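Local coordinates for protein archease, possible chaperone (Thermotoga maritima, PDB 1J5U) that probably activates the tRNA-splicing ligase complex by promoting guanylylation of its catalytic subunit RtcB, and binds calcium, at residues Ala21-Ile27 with Thr130-Thr136; Leu43-Glu47 with Gly108-Lys112; Glu64-Phe70 with Thr115-Phe121. All coordinates share one frame; numbering follows the deposited sequence.

Contact 1 (Ala21-Ile27 with Thr130-Thr136); sequences ADIAYEI and TKVVFDT. With CA (calcium ion), chain B.
Asp-22, Asp-135 and Thr-136 meet at a calcium ion. Asp-22 OD2 lies 2.5 Å from the calcium; Asp-135 gives OD1 and Thr-136 gives OXT of the C-terminal carboxylate. His-19 O and three waters also bind the metal. Asp-135 has CG anti to the backbone N (chi1 179°), which swings its carboxylate back to the ion. Asp-22 OD2 also accepts from Thr-136 N at 2.8 Å, almost straight, on its anti side and somewhat out of the carboxylate plane.

The backbones pair as antiparallel strands. Ile-23 with Phe-134, Tyr-25 with Val-132 and Ile-27 with Thr-130 are hydrogen-bonded pairs. Beside the metal the register slips in a classic beta bulge. Phe-134 O accepts from Asp-22 N at 2.9 Å and from Ile-23 N at 3.1 Å, from opposite faces of its plane. Strand 23-29 is the edge strand beside the central strand 127-135 of a three-stranded antiparallel sheet.

Apolar contacts line the face under helix 32-47. Ile-27 CD1 meets Val-132 CG1 at 3.6 Å, and Ile-23 CG1 meets Phe-134 CB at 3.8 Å. On the other face, Val-133 CG1 touches Ala-21 CB at 3.5 Å. There Glu-26 OE1 and Lys-131 NZ form a weak salt bridge of 3.4 Å.

Contact 2 (Leu43-Glu47 with Gly108-Lys112); sequences LLEEE and GTEIK
Ile-111 and Glu-47 join the C-terminal part of helix 32-47 to the loop that leads into strand 113-124. Both belong to the archease fold, of the SHS2 clan. The inner side of the contact is tight. Ile-111 CD1 pushes in between two helix side chains. It meets Leu-43 CD2 at 3.7 Å and Glu-46 CG at 3.6 Å, each side chain crossing it at about a right angle. Ile-77 of helix 66-81 touches both Leu-43 and Ile-111.

Glu-47 is buried, and its OE2 has two donors. Its chain runs extended beyond CG and brings OE2 to the loop backbone. OE2 accepts from Ile-111 N at 2.9 Å through its anti lone pair, and the bond is nearly straight (171°). A water donates to Glu-47 OE2 at 2.6 Å and to Ile-111 O at 2.7 Å. The water thus bridges the Glu-47 carboxylate and the carbonyl of Ile-111, the residue whose N-H the same oxygen already holds. OE1 has a long, weak ion pair with Lys-106. An alanine in place of Glu-47 would probably leave Ile-111 N without its acceptor and the bridging water with one anchor fewer.

The outer side is looser. Glu-110 has its CB pointing away from the helix. Gly-108, though exposed, lies so close to Glu-46 O that a CB would not fit. Thr-109 N donates to Glu-46 O at 3.1 Å, so a loop N-H takes up a carbonyl near the helix end. The Glu-46 chain bends at chi2 (56°) and turns its carboxylate to the threonine, where Thr-109 OG1 gives only a weak bond of 2.8 Å to Glu-46 OE2.

Contact 3 (Glu64-Phe70 with Thr115-Phe121); sequences ETEDAFF and TYHLLKF
Glu-66 OE2 is gripped by two donors. Phe-121 N reaches it at 2.8 Å along the anti lone pair, with an N-H...O angle of 167°. A water donates to the same Glu-66 OE2 at 2.5 Å and makes a weak bond to Phe-121 O. The bend of Glu-66 at chi2 (86°) folds its chain over the Phe-121 ring. CG stands above the middle of that ring, 4.1 Å from its centroid, as a CH-pi contact. The carboxylate stacks on the same ring, the two planes not far from parallel. Two bonds and a ring face thus fix the rotation of the carboxylate.

The contact sets the first turn of helix 66-81 against the irregular part of strand 113-124, an edge strand of the three-stranded sheet. Thr-65 is the N-cap: its OG1 accepts from Ala-68 N at 3.0 Å and also bonds to Glu-63. Opposite the helix, the chain makes a type II beta turn from Tyr-116 to Leu-119. Just before it, Thr-115 OG1 accepts from His-117 N in an ST turn, and it also bonds to Val-133 O.

Tyr-116 reaches back from the turn to the helix. Its OH donates to Asp-67 OD1 at 2.7 Å, on the anti side and well out of the carboxylate plane. Its ring lies on Phe-70 in an offset stack, with centroids of the Tyr-116 and Phe-70 rings 4.0 Å apart and planes at 9°. Tyr-116 CE1 sits over the centre of the Phe-70 ring.

Further in, Phe-121 turns its edge to the face of Phe-69 in a T-shaped pair. Phe-121 CZ comes 3.7 Å from Phe-69 CB. Leu-119 lies between the two aromatic pairs: its CD1 meets Phe-69 CD1 at 4.1 Å, while CD2 faces Phe-70 CB.

How the contacts relate
Contact 1 carries the calcium site and touches both of the others, which adjoin each other only in the sequence. Its centre is about 12 Å from that of contact 2 and about 11 Å from that of contact 3. Contacts 2 and 3 are about 19 Å apart, centre to centre, on opposite sides of the chain's centre. Contact 1 meets contact 2 where Asp-135 O probably accepts from Lys-112 N at 2.8 Å and Phe-134 packs on Ile-111. It meets contact 3 through the neighbouring strands 127-135 and 113-124, where Thr-130 OG1 and Lys-120 N are 2.9 Å apart, a probable hydrogen bond. The side chains of Thr-109 and Thr-115 lie about 9 and 8 Å from the ion.

Contact 1 (Ala21-Ile27 with Thr130-Thr136)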
loop_
_atom_site.group_PDB
_atom_site.type_symbol
_atom_site.label_atom_id
_atom_site.label_comp_id
_atom_site.label_asym_id
_atom_site.label_seq_id
_atom_site.Cartn_x
_atom_site.Cartn_y
_atom_site.Cartn_z
ATOM N N ALA A 21 -9.145 11.423 -0.084
ATOM C CA ALA A 21 -7.856 11.686 -0.725
ATOM C C ALA A 21 -7.020 12.515 0.241
ATOM O O ALA A 21 -7.025 13.753 0.198
ATOM C CB ALA A 21 -8.049 12.430 -2.062
ATOM N N ASP A 22 -6.302 11.844 1.132
ATOM C CA ASP A 22 -5.484 12.555 2.115
ATOM C C ASP A 22 -4.006 12.693 1.815
ATOM O O ASP A 22 -3.445 13.774 1.998
ATOM C CB ASP A 22 -5.649 11.933 3.498
ATOM C CG ASP A 22 -7.028 12.180 4.074
ATOM O OD1 ASP A 22 -7.426 13.358 4.208
ATOM O OD2 ASP A 22 -7.718 11.196 4.376
ATOM N N ILE A 23 -3.351 11.609 1.408
ATOM C CA ILE A 23 -1.939 11.697 1.087
ATOM C C ILE A 23 -1.715 11.016 -0.239
ATOM O O ILE A 23 -2.394 10.035 -0.568
ATOM C CB ILE A 23 -1.021 11.059 2.175
ATOM C CG1 ILE A 23 -1.226 9.552 2.248
ATOM C CG2 ILE A 23 -1.313 11.683 3.548
ATOM C CD1 ILE A 23 -0.249 8.884 3.248
ATOM N N ALA A 24 -0.765 11.549 -1.005
ATOM C CA ALA A 24 -0.491 11.037 -2.331
ATOM C C ALA A 24 0.980 10.847 -2.634
ATOM O O ALA A 24 1.816 11.621 -2.184
ATOM C CB ALA A 24 -1.089 11.981 -3.367
ATOM N N TYR A 25 1.281 9.803 -3.404
ATOM C CA TYR A 25 2.639 9.543 -3.840
ATOM C C TYR A 25 2.597 9.128 -5.289
ATOM O O TYR A 25 1.582 8.623 -5.779
ATOM C CB TYR A 25 3.299 8.379 -3.086
ATOM C CG TYR A 25 3.388 8.528 -1.596
ATOM C CD1 TYR A 25 2.253 8.426 -0.810
ATOM C CD2 TYR A 25 4.621 8.754 -0.962
ATOM C CE1 TYR A 25 2.324 8.541 0.555
ATOM C CE2 TYR A 25 4.696 8.874 0.418
ATOM C CZ TYR A 25 3.536 8.767 1.165
ATOM O OH TYR A 25 3.553 8.929 2.539
ATOM N N GLU A 26 3.715 9.336 -5.968
ATOM C CA GLU A 26 3.859 8.867 -7.319
ATOM C C GLU A 26 4.833 7.711 -7.127
ATOM O O GLU A 26 5.912 7.906 -6.568
ATOM C CB GLU A 26 4.499 9.916 -8.217
ATOM C CG GLU A 26 4.614 9.473 -9.675
ATOM C CD GLU A 26 3.255 9.380 -10.376
ATOM O OE1 GLU A 26 2.316 10.102 -9.952
ATOM O OE2 GLU A 26 3.132 8.607 -11.358
ATOM N N ILE A 27 4.446 6.504 -7.538
ATOM C CA ILE A 27 5.338 5.363 -7.423
ATOM C C ILE A 27 5.758 4.943 -8.828
ATOM O O ILE A 27 5.002 5.070 -9.795
ATOM C CB ILE A 27 4.687 4.163 -6.674
ATOM C CG1 ILE A 27 3.355 3.775 -7.337
ATOM C CG2 ILE A 27 4.513 4.504 -5.205
ATOM C CD1 ILE A 27 2.710 2.528 -6.740
ATOM N N THR A 130 2.371 5.309 -11.469
ATOM C CA THR A 130 1.025 5.756 -11.126
ATOM C C THR A 130 1.045 6.540 -9.841
ATOM O O THR A 130 1.989 6.446 -9.052
ATOM C CB THR A 130 0.032 4.586 -10.917
ATOM O OG1 THR A 130 -1.277 5.116 -10.679
ATOM C CG2 THR A 130 0.423 3.731 -9.702
ATOM N N LYS A 131 0.011 7.351 -9.650
ATOM C CA LYS A 131 -0.132 8.049 -8.398
ATOM C C LYS A 131 -0.884 7.032 -7.527
ATOM O O LYS A 131 -1.560 6.146 -8.048
ATOM C CB LYS A 131 -0.986 9.317 -8.571
ATOM C CG LYS A 131 -0.193 10.635 -8.461
ATOM C CD LYS A 131 -1.077 11.841 -8.735
ATOM C CE LYS A 131 -0.351 13.144 -8.458
ATOM N NZ LYS A 131 0.992 13.148 -9.098
ATOM N N VAL A 132 -0.726 7.134 -6.212
ATOM C CA VAL A 132 -1.460 6.299 -5.279
ATOM C C VAL A 132 -1.925 7.282 -4.222
ATOM O O VAL A 132 -1.121 8.065 -3.667
ATOM C CB VAL A 132 -0.609 5.173 -4.615
ATOM C CG1 VAL A 132 -0.419 4.021 -5.619
ATOM C CG2 VAL A 132 0.742 5.715 -4.142
ATOM N N VAL A 133 -3.223 7.252 -3.961
ATOM C CA VAL A 133 -3.819 8.166 -2.992
ATOM C C VAL A 133 -4.445 7.380 -1.858
ATOM O O VAL A 133 -5.279 6.480 -2.083
ATOM C CB VAL A 133 -4.883 9.049 -3.681
ATOM C CG1 VAL A 133 -5.648 9.897 -2.636
ATOM C CG2 VAL A 133 -4.202 9.945 -4.711
ATOM N N PHE A 134 -4.021 7.713 -0.645
ATOM C CA PHE A 134 -4.504 7.042 0.541
ATOM C C PHE A 134 -5.399 7.917 1.402
ATOM O O PHE A 134 -5.301 9.153 1.412
ATOM C CB PHE A 134 -3.335 6.563 1.409
ATOM C CG PHE A 134 -2.407 5.623 0.709
ATOM C CD1 PHE A 134 -1.390 6.117 -0.111
ATOM C CD2 PHE A 134 -2.544 4.247 0.874
ATOM C CE1 PHE A 134 -0.513 5.246 -0.754
ATOM C CE2 PHE A 134 -1.670 3.359 0.239
ATOM C CZ PHE A 134 -0.654 3.860 -0.573
ATOM N N ASP A 135 -6.258 7.226 2.136
ATOM C CA ASP A 135 -7.207 7.823 3.051
ATOM C C ASP A 135 -6.623 7.653 4.464
ATOM O O ASP A 135 -6.145 6.576 4.810
ATOM C CB ASP A 135 -8.551 7.093 2.895
ATOM C CG ASP A 135 -9.615 7.616 3.836
ATOM O OD1 ASP A 135 -9.547 8.801 4.168
ATOM O OD2 ASP A 135 -10.515 6.855 4.230
ATOM N N THR A 136 -6.611 8.725 5.256
ATOM C CA THR A 136 -6.111 8.649 6.627
ATOM C C THR A 136 -7.190 9.153 7.588
ATOM O O THR A 136 -6.969 9.117 8.811
ATOM C CB THR A 136 -4.822 9.489 6.850
ATOM O OG1 THR A 136 -5.093 10.869 6.584
ATOM C CG2 THR A 136 -3.695 9.024 5.922
ATOM O OXT THR A 136 -8.254 9.555 7.104
HETATM CA CA CA B . -9.836 10.744 5.553
HETATM O O HOH W 1 -9.424 13.448 5.830
HETATM O O HOH W 2 -10.138 11.567 8.293
HETATM O O HOH W 3 -12.567 11.263 5.840
#

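Contact 2 (Leu43-Glu47 with Gly108-Lys112)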
loop_
_atom_site.group_PDB
_atom_site.type_symbol
_atom_site.label_atom_id
_atom_site.label_comp_id
_atom_site.label_asym_id
_atom_site.label_seq_id
_atom_site.Cartn_x
_atom_site.Cartn_y
_atom_site.Cartn_z
ATOM N N LEU A 43 3.675 2.247 3.088
ATOM C CA LEU A 43 2.966 1.817 4.291
ATOM C C LEU A 43 3.874 1.761 5.531
ATOM O O LEU A 43 3.515 2.274 6.603
ATOM C CB LEU A 43 2.294 0.431 4.054
ATOM C CG LEU A 43 1.147 0.377 3.025
ATOM C CD1 LEU A 43 0.625 -1.067 2.908
ATOM C CD2 LEU A 43 -0.003 1.318 3.458
ATOM N N LEU A 44 5.047 1.158 5.386
ATOM C CA LEU A 44 6.014 1.033 6.486
ATOM C C LEU A 44 6.578 2.392 6.929
ATOM O O LEU A 44 6.705 2.680 8.126
ATOM C CB LEU A 44 7.189 0.156 6.051
ATOM C CG LEU A 44 6.828 -1.289 5.690
ATOM C CD1 LEU A 44 8.064 -2.041 5.209
ATOM C CD2 LEU A 44 6.236 -1.952 6.914
ATOM N N GLU A 45 6.921 3.209 5.948
ATOM C CA GLU A 45 7.485 4.528 6.207
ATOM C C GLU A 45 6.462 5.497 6.794
ATOM O O GLU A 45 6.719 6.139 7.812
ATOM C CB GLU A 45 8.057 5.091 4.902
ATOM C CG GLU A 45 8.268 6.602 4.886
ATOM C CD GLU A 45 8.500 7.116 3.471
ATOM O OE1 GLU A 45 9.430 6.613 2.811
ATOM O OE2 GLU A 45 7.749 8.012 3.023
ATOM N N GLU A 46 5.295 5.581 6.162
ATOM C CA GLU A 46 4.246 6.488 6.598
ATOM C C GLU A 46 3.745 6.145 7.999
ATOM O O GLU A 46 3.482 7.038 8.825
ATOM C CB GLU A 46 3.104 6.449 5.571
ATOM C CG GLU A 46 1.944 7.369 5.831
ATOM C CD GLU A 46 2.364 8.813 5.972
ATOM O OE1 GLU A 46 3.238 9.275 5.208
ATOM O OE2 GLU A 46 1.805 9.487 6.846
ATOM N N GLU A 47 3.620 4.852 8.283
ATOM C CA GLU A 47 3.153 4.416 9.595
ATOM C C GLU A 47 4.262 4.269 10.637
ATOM O O GLU A 47 3.981 4.015 11.803
ATOM C CB GLU A 47 2.394 3.102 9.468
ATOM C CG GLU A 47 1.126 3.213 8.627
ATOM C CD GLU A 47 0.128 2.137 8.988
ATOM O OE1 GLU A 47 0.569 1.075 9.476
ATOM O OE2 GLU A 47 -1.085 2.336 8.785
ATOM N N GLY A 108 3.410 6.922 13.699
ATOM C CA GLY A 108 3.166 7.726 12.523
ATOM C C GLY A 108 1.707 7.908 12.209
ATOM O O GLY A 108 0.850 7.845 13.090
ATOM N N THR A 109 1.424 8.114 10.935
ATOM C CA THR A 109 0.068 8.333 10.475
ATOM C C THR A 109 -0.568 7.026 10.050
ATOM O O THR A 109 -0.072 6.363 9.140
ATOM C CB THR A 109 0.057 9.285 9.264
ATOM O OG1 THR A 109 1.037 10.315 9.454
ATOM C CG2 THR A 109 -1.308 9.915 9.105
ATOM N N GLU A 110 -1.671 6.666 10.694
ATOM C CA GLU A 110 -2.387 5.437 10.365
ATOM C C GLU A 110 -3.062 5.552 9.000
ATOM O O GLU A 110 -3.842 6.471 8.772
ATOM C CB GLU A 110 -3.458 5.156 11.414
ATOM C CG GLU A 110 -2.961 5.230 12.858
ATOM C CD GLU A 110 -3.238 6.584 13.507
ATOM O OE1 GLU A 110 -2.678 7.611 13.042
ATOM O OE2 GLU A 110 -4.034 6.617 14.481
ATOM N N ILE A 111 -2.765 4.631 8.087
ATOM C CA ILE A 111 -3.392 4.666 6.779
ATOM C C ILE A 111 -4.618 3.765 6.818
ATOM O O ILE A 111 -4.521 2.583 7.172
ATOM C CB ILE A 111 -2.413 4.202 5.667
ATOM C CG1 ILE A 111 -1.330 5.264 5.461
ATOM C CG2 ILE A 111 -3.168 3.949 4.371
ATOM C CD1 ILE A 111 -0.240 4.880 4.447
ATOM N N LYS A 112 -5.768 4.334 6.459
ATOM C CA LYS A 112 -7.034 3.615 6.460
ATOM C C LYS A 112 -7.283 2.783 5.211
ATOM O O LYS A 112 -7.920 1.723 5.265
ATOM C CB LYS A 112 -8.199 4.600 6.600
ATOM C CG LYS A 112 -8.241 5.363 7.915
ATOM C CD LYS A 112 -9.433 6.308 7.928
ATOM C CE LYS A 112 -9.435 7.194 9.162
ATOM N NZ LYS A 112 -10.444 8.291 9.010
HETATM O O HOH W 4 -2.693 0.696 7.665
#

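Contact 3 (Glu64-Phe70 with Thr115-Phe121)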
loop_
_atom_site.group_PDB
_atom_site.type_symbol
_atom_site.label_atom_id
_atom_site.label_comp_id
_atom_site.label_asym_id
_atom_site.label_seq_id
_atom_site.Cartn_x
_atom_site.Cartn_y
_atom_site.Cartn_z
ATOM N N GLU A 64 -1.536 -7.688 -13.404
ATOM C CA GLU A 64 -1.137 -6.299 -13.540
ATOM C C GLU A 64 -2.256 -5.309 -13.868
ATOM O O GLU A 64 -2.270 -4.667 -14.918
ATOM C CB GLU A 64 0.030 -6.248 -14.535
ATOM C CG GLU A 64 1.176 -7.127 -14.009
ATOM C CD GLU A 64 2.047 -7.768 -15.083
ATOM O OE1 GLU A 64 1.588 -8.726 -15.750
ATOM O OE2 GLU A 64 3.202 -7.320 -15.246
ATOM N N THR A 65 -3.197 -5.188 -12.933
ATOM C CA THR A 65 -4.330 -4.291 -13.088
ATOM C C THR A 65 -4.483 -3.436 -11.835
ATOM O O THR A 65 -4.029 -3.809 -10.747
ATOM C CB THR A 65 -5.650 -5.061 -13.264
ATOM O OG1 THR A 65 -5.966 -5.722 -12.032
ATOM C CG2 THR A 65 -5.540 -6.088 -14.401
ATOM N N GLU A 66 -5.153 -2.299 -11.985
ATOM C CA GLU A 66 -5.351 -1.409 -10.848
ATOM C C GLU A 66 -6.228 -2.094 -9.815
ATOM O O GLU A 66 -6.042 -1.904 -8.608
ATOM C CB GLU A 66 -5.969 -0.083 -11.307
ATOM C CG GLU A 66 -4.979 0.775 -12.124
ATOM C CD GLU A 66 -4.968 0.415 -13.607
ATOM O OE1 GLU A 66 -5.652 -0.564 -13.990
ATOM O OE2 GLU A 66 -4.278 1.110 -14.385
ATOM N N ASP A 67 -7.181 -2.905 -10.278
ATOM C CA ASP A 67 -8.056 -3.616 -9.353
ATOM C C ASP A 67 -7.282 -4.583 -8.464
ATOM O O ASP A 67 -7.500 -4.626 -7.252
ATOM C CB ASP A 67 -9.145 -4.410 -10.094
ATOM C CG ASP A 67 -10.243 -3.517 -10.672
ATOM O OD1 ASP A 67 -10.437 -2.395 -10.166
ATOM O OD2 ASP A 67 -10.914 -3.953 -11.625
ATOM N N ALA A 68 -6.389 -5.368 -9.056
ATOM C CA ALA A 68 -5.618 -6.328 -8.265
ATOM C C ALA A 68 -4.712 -5.559 -7.312
ATOM O O ALA A 68 -4.519 -5.974 -6.173
ATOM C CB ALA A 68 -4.770 -7.241 -9.171
ATOM N N PHE A 69 -4.155 -4.443 -7.792
ATOM C CA PHE A 69 -3.276 -3.614 -6.969
ATOM C C PHE A 69 -4.043 -3.110 -5.750
ATOM O O PHE A 69 -3.576 -3.208 -4.613
ATOM C CB PHE A 69 -2.739 -2.438 -7.784
ATOM C CG PHE A 69 -1.674 -1.632 -7.057
ATOM C CD1 PHE A 69 -2.003 -0.463 -6.390
ATOM C CD2 PHE A 69 -0.334 -2.025 -7.104
ATOM C CE1 PHE A 69 -1.001 0.333 -5.784
ATOM C CE2 PHE A 69 0.660 -1.254 -6.511
ATOM C CZ PHE A 69 0.323 -0.057 -5.847
ATOM N N PHE A 70 -5.227 -2.573 -6.010
ATOM C CA PHE A 70 -6.128 -2.061 -4.982
ATOM C C PHE A 70 -6.461 -3.148 -3.957
ATOM O O PHE A 70 -6.328 -2.929 -2.749
ATOM C CB PHE A 70 -7.411 -1.527 -5.664
ATOM C CG PHE A 70 -8.467 -1.031 -4.713
ATOM C CD1 PHE A 70 -9.375 -1.924 -4.118
ATOM C CD2 PHE A 70 -8.561 0.327 -4.413
ATOM C CE1 PHE A 70 -10.369 -1.467 -3.232
ATOM C CE2 PHE A 70 -9.541 0.808 -3.529
ATOM C CZ PHE A 70 -10.453 -0.086 -2.930
ATOM N N THR A 115 -7.145 4.302 -1.980
ATOM C CA THR A 115 -8.363 4.626 -2.718
ATOM C C THR A 115 -8.143 4.389 -4.201
ATOM O O THR A 115 -7.033 4.051 -4.642
ATOM C CB THR A 115 -8.747 6.119 -2.550
ATOM O OG1 THR A 115 -7.783 6.931 -3.240
ATOM C CG2 THR A 115 -8.769 6.510 -1.080
ATOM N N TYR A 116 -9.195 4.586 -4.987
ATOM C CA TYR A 116 -9.065 4.458 -6.426
ATOM C C TYR A 116 -8.709 5.810 -7.046
ATOM O O TYR A 116 -8.510 5.907 -8.250
ATOM C CB TYR A 116 -10.367 3.956 -7.057
ATOM C CG TYR A 116 -10.440 2.455 -7.194
ATOM C CD1 TYR A 116 -11.276 1.697 -6.374
ATOM C CD2 TYR A 116 -9.666 1.790 -8.145
ATOM C CE1 TYR A 116 -11.339 0.310 -6.499
ATOM C CE2 TYR A 116 -9.715 0.407 -8.275
ATOM C CZ TYR A 116 -10.553 -0.327 -7.449
ATOM O OH TYR A 116 -10.591 -1.701 -7.571
ATOM N N HIS A 117 -8.605 6.844 -6.217
ATOM C CA HIS A 117 -8.292 8.196 -6.717
ATOM C C HIS A 117 -6.984 8.243 -7.481
ATOM O O HIS A 117 -5.939 7.913 -6.927
ATOM C CB HIS A 117 -8.183 9.204 -5.567
ATOM C CG HIS A 117 -9.453 9.412 -4.803
ATOM N ND1 HIS A 117 -10.616 9.858 -5.397
ATOM C CD2 HIS A 117 -9.735 9.256 -3.488
ATOM C CE1 HIS A 117 -11.560 9.967 -4.479
ATOM N NE2 HIS A 117 -11.051 9.608 -3.314
ATOM N N LEU A 118 -7.049 8.664 -8.740
ATOM C CA LEU A 118 -5.871 8.792 -9.588
ATOM C C LEU A 118 -5.073 7.495 -9.795
ATOM O O LEU A 118 -3.942 7.542 -10.274
ATOM C CB LEU A 118 -4.942 9.881 -9.011
ATOM C CG LEU A 118 -5.635 11.246 -8.791
ATOM C CD1 LEU A 118 -4.672 12.253 -8.127
ATOM C CD2 LEU A 118 -6.149 11.771 -10.137
ATOM N N LEU A 119 -5.639 6.355 -9.422
ATOM C CA LEU A 119 -4.947 5.071 -9.598
ATOM C C LEU A 119 -5.061 4.686 -11.071
ATOM O O LEU A 119 -6.149 4.355 -11.537
ATOM C CB LEU A 119 -5.606 3.993 -8.728
ATOM C CG LEU A 119 -4.876 2.647 -8.637
ATOM C CD1 LEU A 119 -3.386 2.888 -8.268
ATOM C CD2 LEU A 119 -5.564 1.763 -7.589
ATOM N N LYS A 120 -3.951 4.758 -11.804
ATOM C CA LYS A 120 -3.916 4.434 -13.235
ATOM C C LYS A 120 -2.470 4.166 -13.657
ATOM O O LYS A 120 -1.637 5.078 -13.637
ATOM C CB LYS A 120 -4.463 5.613 -14.065
ATOM C CG LYS A 120 -4.446 5.419 -15.579
ATOM C CD LYS A 120 -4.700 6.769 -16.279
ATOM C CE LYS A 120 -4.982 6.640 -17.788
ATOM N NZ LYS A 120 -3.804 6.156 -18.588
ATOM N N PHE A 121 -2.168 2.923 -14.029
ATOM C CA PHE A 121 -0.813 2.584 -14.437
ATOM C C PHE A 121 -0.489 3.228 -15.788
ATOM O O PHE A 121 -1.294 3.174 -16.726
ATOM C CB PHE A 121 -0.635 1.060 -14.547
ATOM C CG PHE A 121 -0.876 0.313 -13.251
ATOM C CD1 PHE A 121 -0.472 0.846 -12.031
ATOM C CD2 PHE A 121 -1.453 -0.952 -13.262
ATOM C CE1 PHE A 121 -0.638 0.128 -10.850
ATOM C CE2 PHE A 121 -1.618 -1.669 -12.083
ATOM C CZ PHE A 121 -1.214 -1.133 -10.884
HETATM O O HOH W 5 -4.016 1.219 -16.820
#